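BolA-like protein (Babesia bovis, PDB 3O2E) is of uncharacterised function but belongs to the BolA/IbaG family, whose members are generally assigned a role in binding [2Fe-2S] clusters. Local coordinates at residues Asp45-Gly48 / Ala53-Ala56; Gln61-Lys66 / Arg73-Ala78. All blocks are in the same frame, centred on the assembly; numbering follows the deposited sequence.

Contact 1. Residues Asp45-Gly48 / Ala53-Ala56; sequences DNSG and AFNA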
loop_
_atom_site.group_PDB
_atom_site.type_symbol
_atom_site.label_atom_id
_atom_site.label_comp_id
_atom_site.label_asym_id
_atom_site.label_seq_id
_atom_site.Cartn_x
_atom_site.Cartn_y
_atom_site.Cartn_z
ATOM N N ASP A 45 10.455 2.308 -1.785
ATOM C CA ASP A 45 11.105 2.424 -0.508
ATOM C C ASP A 45 11.615 3.859 -0.350
ATOM O O ASP A 45 12.558 4.310 -1.006
ATOM C CB ASP A 45 12.250 1.411 -0.395
ATOM C CG ASP A 45 12.804 1.285 1.035
ATOM O OD1 ASP A 45 12.537 2.154 1.885
ATOM O OD2 ASP A 45 13.518 0.305 1.308
ATOM N N ASN A 46 10.950 4.567 0.520
ATOM C CA ASN A 46 11.227 5.940 0.804
ATOM C C ASN A 46 11.848 6.115 2.212
ATOM O O ASN A 46 11.858 7.211 2.781
ATOM C CB ASN A 46 9.900 6.648 0.591
ATOM C CG ASN A 46 9.970 8.138 0.750
ATOM O OD1 ASN A 46 10.863 8.827 0.231
ATOM N ND2 ASN A 46 8.969 8.662 1.466
ATOM N N SER A 47 12.465 5.054 2.727
ATOM C CA SER A 47 13.036 5.056 4.070
ATOM C C SER A 47 14.168 6.061 4.153
ATOM O O SER A 47 14.920 6.182 3.238
ATOM C CB SER A 47 13.539 3.662 4.425
ATOM O OG SER A 47 12.468 2.719 4.349
ATOM N N GLY A 48 14.300 6.730 5.290
ATOM C CA GLY A 48 15.257 7.811 5.491
ATOM C C GLY A 48 15.626 7.988 6.949
ATOM O O GLY A 48 15.569 7.026 7.730
ATOM N N ALA A 53 9.692 4.191 5.420
ATOM C CA ALA A 53 8.641 4.973 4.805
ATOM C C ALA A 53 8.456 4.425 3.425
ATOM O O ALA A 53 9.384 3.955 2.826
ATOM C CB ALA A 53 8.964 6.401 4.753
ATOM N N PHE A 54 7.224 4.449 2.938
ATOM C CA PHE A 54 6.919 3.838 1.652
ATOM C C PHE A 54 5.854 4.630 0.929
ATOM O O PHE A 54 5.057 5.330 1.548
ATOM C CB PHE A 54 6.443 2.372 1.838
ATOM C CG PHE A 54 7.366 1.537 2.666
ATOM C CD1 PHE A 54 8.485 0.944 2.097
ATOM C CD2 PHE A 54 7.183 1.420 4.015
ATOM C CE1 PHE A 54 9.366 0.226 2.869
ATOM C CE2 PHE A 54 8.044 0.710 4.772
ATOM C CZ PHE A 54 9.150 0.105 4.206
ATOM N N ASN A 55 5.823 4.457 -0.376
ATOM C CA ASN A 55 4.746 4.970 -1.205
ATOM C C ASN A 55 4.184 3.726 -1.920
ATOM O O ASN A 55 4.962 2.957 -2.431
ATOM C CB ASN A 55 5.270 5.994 -2.220
ATOM C CG ASN A 55 6.294 6.997 -1.619
ATOM O OD1 ASN A 55 7.455 7.058 -2.067
ATOM N ND2 ASN A 55 5.872 7.773 -0.630
ATOM N N ALA A 56 2.864 3.552 -1.973
ATOM C CA ALA A 56 2.300 2.343 -2.555
ATOM C C ALA A 56 1.327 2.702 -3.663
ATOM O O ALA A 56 0.357 3.383 -3.406
ATOM C CB ALA A 56 1.626 1.500 -1.475
#

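Contact 2. Residues Gln61-Lys66 / Arg73-Ala78; sequences QQFEGK and RLVNSA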
loop_
_atom_site.group_PDB
_atom_site.type_symbol
_atom_site.label_atom_id
_atom_site.label_comp_id
_atom_site.label_asym_id
_atom_site.label_seq_id
_atom_site.Cartn_x
_atom_site.Cartn_y
_atom_site.Cartn_z
ATOM N N GLN A 61 -9.113 -5.147 -7.038
ATOM C CA GLN A 61 -10.573 -5.307 -7.017
ATOM C C GLN A 61 -11.199 -5.078 -5.632
ATOM O O GLN A 61 -12.398 -4.844 -5.543
ATOM C CB GLN A 61 -11.016 -6.689 -7.567
ATOM N N GLN A 62 -10.410 -5.137 -4.561
ATOM C CA GLN A 62 -10.924 -4.897 -3.213
ATOM C C GLN A 62 -11.369 -3.457 -2.966
ATOM O O GLN A 62 -12.048 -3.153 -1.985
ATOM C CB GLN A 62 -9.872 -5.291 -2.172
ATOM C CG GLN A 62 -9.546 -6.751 -2.121
ATOM C CD GLN A 62 -10.782 -7.568 -1.870
ATOM O OE1 GLN A 62 -11.439 -7.433 -0.825
ATOM N NE2 GLN A 62 -11.139 -8.377 -2.835
ATOM N N PHE A 63 -10.935 -2.564 -3.826
ATOM C CA PHE A 63 -11.363 -1.169 -3.789
ATOM C C PHE A 63 -12.678 -0.887 -4.519
ATOM O O PHE A 63 -13.140 0.247 -4.507
ATOM C CB PHE A 63 -10.300 -0.275 -4.414
ATOM C CG PHE A 63 -8.930 -0.387 -3.777
ATOM C CD1 PHE A 63 -8.772 -0.419 -2.417
ATOM C CD2 PHE A 63 -7.811 -0.351 -4.555
ATOM C CE1 PHE A 63 -7.496 -0.476 -1.870
ATOM C CE2 PHE A 63 -6.562 -0.421 -4.033
ATOM C CZ PHE A 63 -6.395 -0.495 -2.698
ATOM N N GLU A 64 -13.277 -1.881 -5.182
ATOM C CA GLU A 64 -14.537 -1.662 -5.878
ATOM C C GLU A 64 -15.639 -1.411 -4.848
ATOM O O GLU A 64 -15.754 -2.132 -3.875
ATOM C CB GLU A 64 -14.884 -2.831 -6.804
ATOM C CG GLU A 64 -13.865 -2.984 -7.961
ATOM C CD GLU A 64 -14.000 -4.267 -8.825
ATOM O OE1 GLU A 64 -14.885 -5.100 -8.551
ATOM O OE2 GLU A 64 -13.187 -4.426 -9.772
ATOM N N GLY A 65 -16.447 -0.376 -5.075
ATOM C CA GLY A 65 -17.560 -0.060 -4.194
ATOM C C GLY A 65 -17.136 0.772 -3.020
ATOM O O GLY A 65 -17.923 0.967 -2.099
ATOM N N LYS A 66 -15.918 1.298 -3.058
ATOM C CA LYS A 66 -15.375 2.102 -1.939
ATOM C C LYS A 66 -14.873 3.447 -2.384
ATOM O O LYS A 66 -14.226 3.553 -3.396
ATOM C CB LYS A 66 -14.219 1.402 -1.243
ATOM C CG LYS A 66 -14.552 0.050 -0.760
ATOM C CD LYS A 66 -13.474 -0.493 0.135
ATOM C CE LYS A 66 -13.951 -1.737 0.830
ATOM N NZ LYS A 66 -13.423 -1.666 2.210
ATOM N N ARG A 73 -8.288 3.311 4.372
ATOM C CA ARG A 73 -8.503 2.456 5.533
ATOM C C ARG A 73 -8.178 0.991 5.325
ATOM O O ARG A 73 -7.564 0.332 6.180
ATOM C CB ARG A 73 -9.928 2.634 6.017
ATOM C CG ARG A 73 -10.111 3.975 6.612
ATOM C CD ARG A 73 -11.536 4.348 6.686
ATOM N NE ARG A 73 -11.708 5.432 7.611
ATOM C CZ ARG A 73 -12.749 6.238 7.671
ATOM N NH1 ARG A 73 -13.745 6.132 6.809
ATOM N NH2 ARG A 73 -12.786 7.174 8.604
ATOM N N LEU A 74 -8.589 0.462 4.184
ATOM C CA LEU A 74 -8.330 -0.925 3.883
ATOM C C LEU A 74 -6.828 -1.212 3.769
ATOM O O LEU A 74 -6.350 -2.227 4.215
ATOM C CB LEU A 74 -9.056 -1.275 2.588
ATOM C CG LEU A 74 -9.275 -2.719 2.178
ATOM C CD1 LEU A 74 -10.086 -3.473 3.201
ATOM C CD2 LEU A 74 -9.976 -2.722 0.825
ATOM N N VAL A 75 -6.100 -0.339 3.114
ATOM C CA VAL A 75 -4.646 -0.495 2.991
ATOM C C VAL A 75 -3.957 -0.399 4.326
ATOM O O VAL A 75 -3.100 -1.225 4.648
ATOM C CB VAL A 75 -4.085 0.499 1.992
ATOM C CG1 VAL A 75 -2.556 0.397 1.905
ATOM C CG2 VAL A 75 -4.763 0.244 0.647
ATOM N N ASN A 76 -4.361 0.559 5.149
ATOM C CA ASN A 76 -3.760 0.708 6.473
ATOM C C ASN A 76 -4.077 -0.470 7.351
ATOM O O ASN A 76 -3.251 -0.907 8.109
ATOM C CB ASN A 76 -4.265 1.947 7.139
ATOM C CG ASN A 76 -3.791 3.190 6.476
ATOM O OD1 ASN A 76 -2.731 3.229 5.845
ATOM N ND2 ASN A 76 -4.559 4.230 6.637
ATOM N N SER A 77 -5.268 -1.038 7.202
ATOM C CA SER A 77 -5.589 -2.237 7.950
ATOM C C SER A 77 -4.723 -3.472 7.577
ATOM O O SER A 77 -4.491 -4.315 8.412
ATOM C CB SER A 77 -7.082 -2.531 7.890
ATOM O OG SER A 77 -7.318 -3.531 6.954
ATOM N N ALA A 78 -4.274 -3.568 6.331
ATOM C CA ALA A 78 -3.317 -4.598 5.903
ATOM C C ALA A 78 -1.976 -4.537 6.622
ATOM O O ALA A 78 -1.337 -5.571 6.907
ATOM C CB ALA A 78 -3.128 -4.498 4.387
#

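Contact 1. Residues Asp45-Gly48 / Ala53-Ala56
The side chain of Ser47 ties the turn to the start of strand 52-59: its OG gives a bond to Asp45 and takes one from the backbone of Ala53. On the Ala53 side the link is weak, Ala53 N standing 3.3 Å from Ser47 OG. On the Asp45 side it is short, Ser47 OG lying 2.5 Å from Asp45 OD1 on the syn lone pair. The same oxygen accepts Ser47 N at 3.0 Å, from the anti side and somewhat out of the carboxylate plane. This second bond makes an Asx turn, in which an aspartate suits the first position because its short side chain can curl over the following backbone. A chi1 of -168° puts CG beside the carbonyl carbon, from where OD1 meets both the N and OG of Ser47. Two donors on one oxygen hold the group in place and would probably stabilise its negative charge.

The turn comes just where strand 40-45 ends and the chain loops back into strand 52-59, its antiparallel neighbour in the BolA-like sheet. Asp45 and Phe54 form a non-hydrogen-bonded pair there, their side chains on the same face, and Phe54 CE1 comes 3.8 Å from Asp45 OD1. Carboxylate and ring planes are 35° apart. Beneath that face, helix 25-36 covers the ring through Lys25 and Val28, a fitting place for a large aromatic.

One residue on, Asn46 N donates to Ala53 O at 2.9 Å, with a bent N-H...O angle of 142°. Asn46 CB rests 3.6 Å from Asn55 OD1, while Asn55 ND2 is engaged by Thr90 OG1 of strand 86-94. The small Ala53 lets Asn46 O approach its CB to 3.6 Å. Its side chain lies about 8 Å from a bound magnesium ion, near His87 of the metal site.

Contact 2. Residues Gln61-Lys66 / Arg73-Ala78
Leu74 meets Gln62, Phe63 and Lys66 with its branched tip, and Val75 adds a second apolar touch, so van der Waals packing carries this contact. Methyl CD2 of Leu74 lies 3.9 Å from Gln62 CB and 4.2 Å from Phe63 CD1. Its chi1 (-165°) swings CG away from the backbone N, and chi2 near 60° then sets CD2 against Gln62 and Phe63, with CD1 beside Lys66 NZ. Next to it, Val75 CG2 comes to the edge of the Phe63 ring, near its plane, 3.8 Å from Phe63 CE1. A compact apolar valine suits this buried position on helix 68-78, where it also touches Leu32 and Leu36 of helix 25-36. The ring of Phe63 reaches inward to Ile58 and Cys93, joining the loop to the sheet where the beta-alpha-beta crossover from strand 52-59 to strand 86-94 enters its helix.

Polar groups lie around this apolar patch. Gln62 O approaches Leu74 CD2 to 3.5 Å, and Lys66 crosses the leucine at about a right angle, its NZ 3.9 Å from Leu74 CD2. It is the end of the lysine, CE and NZ, that lies against the leucine methyls.

Hydrogen bonds among these residues stay within each segment. A short 3-10 segment, 61-63, runs into a type II turn from Phe63 to Lys66, in which Gly65 takes the positive phi (85°) needed at the third position. On the helix, Leu74 O accepts both Ala78 N and Ser77 OG, the hydroxyl 3.2 Å away.

Since leucine and valine methyls are the helix's side of every touch, cohesion probably comes from burial of apolar surface, with little demand on bond direction.

From the N terminus, the chain passes through helix 25-36 and strand 40-45 before reaching contact 1, which closes the short loop from that strand into the antiparallel strand 52-59. The chain follows this strand to its far end, and contact 2 then closes the loop that leads into helix 68-78. The two closures follow in series, neither nested nor crossed, with centres 20 Å apart on opposite sides of the chain's centre. Contact 1 joins the end of strand 40-45 and the loop after it to strand 52-59, whereas contact 2 fastens the strand-to-helix connection against the helix it introduces. Strand 86-94, next to strand 52-59 and parallel to it, is touched by residues of both.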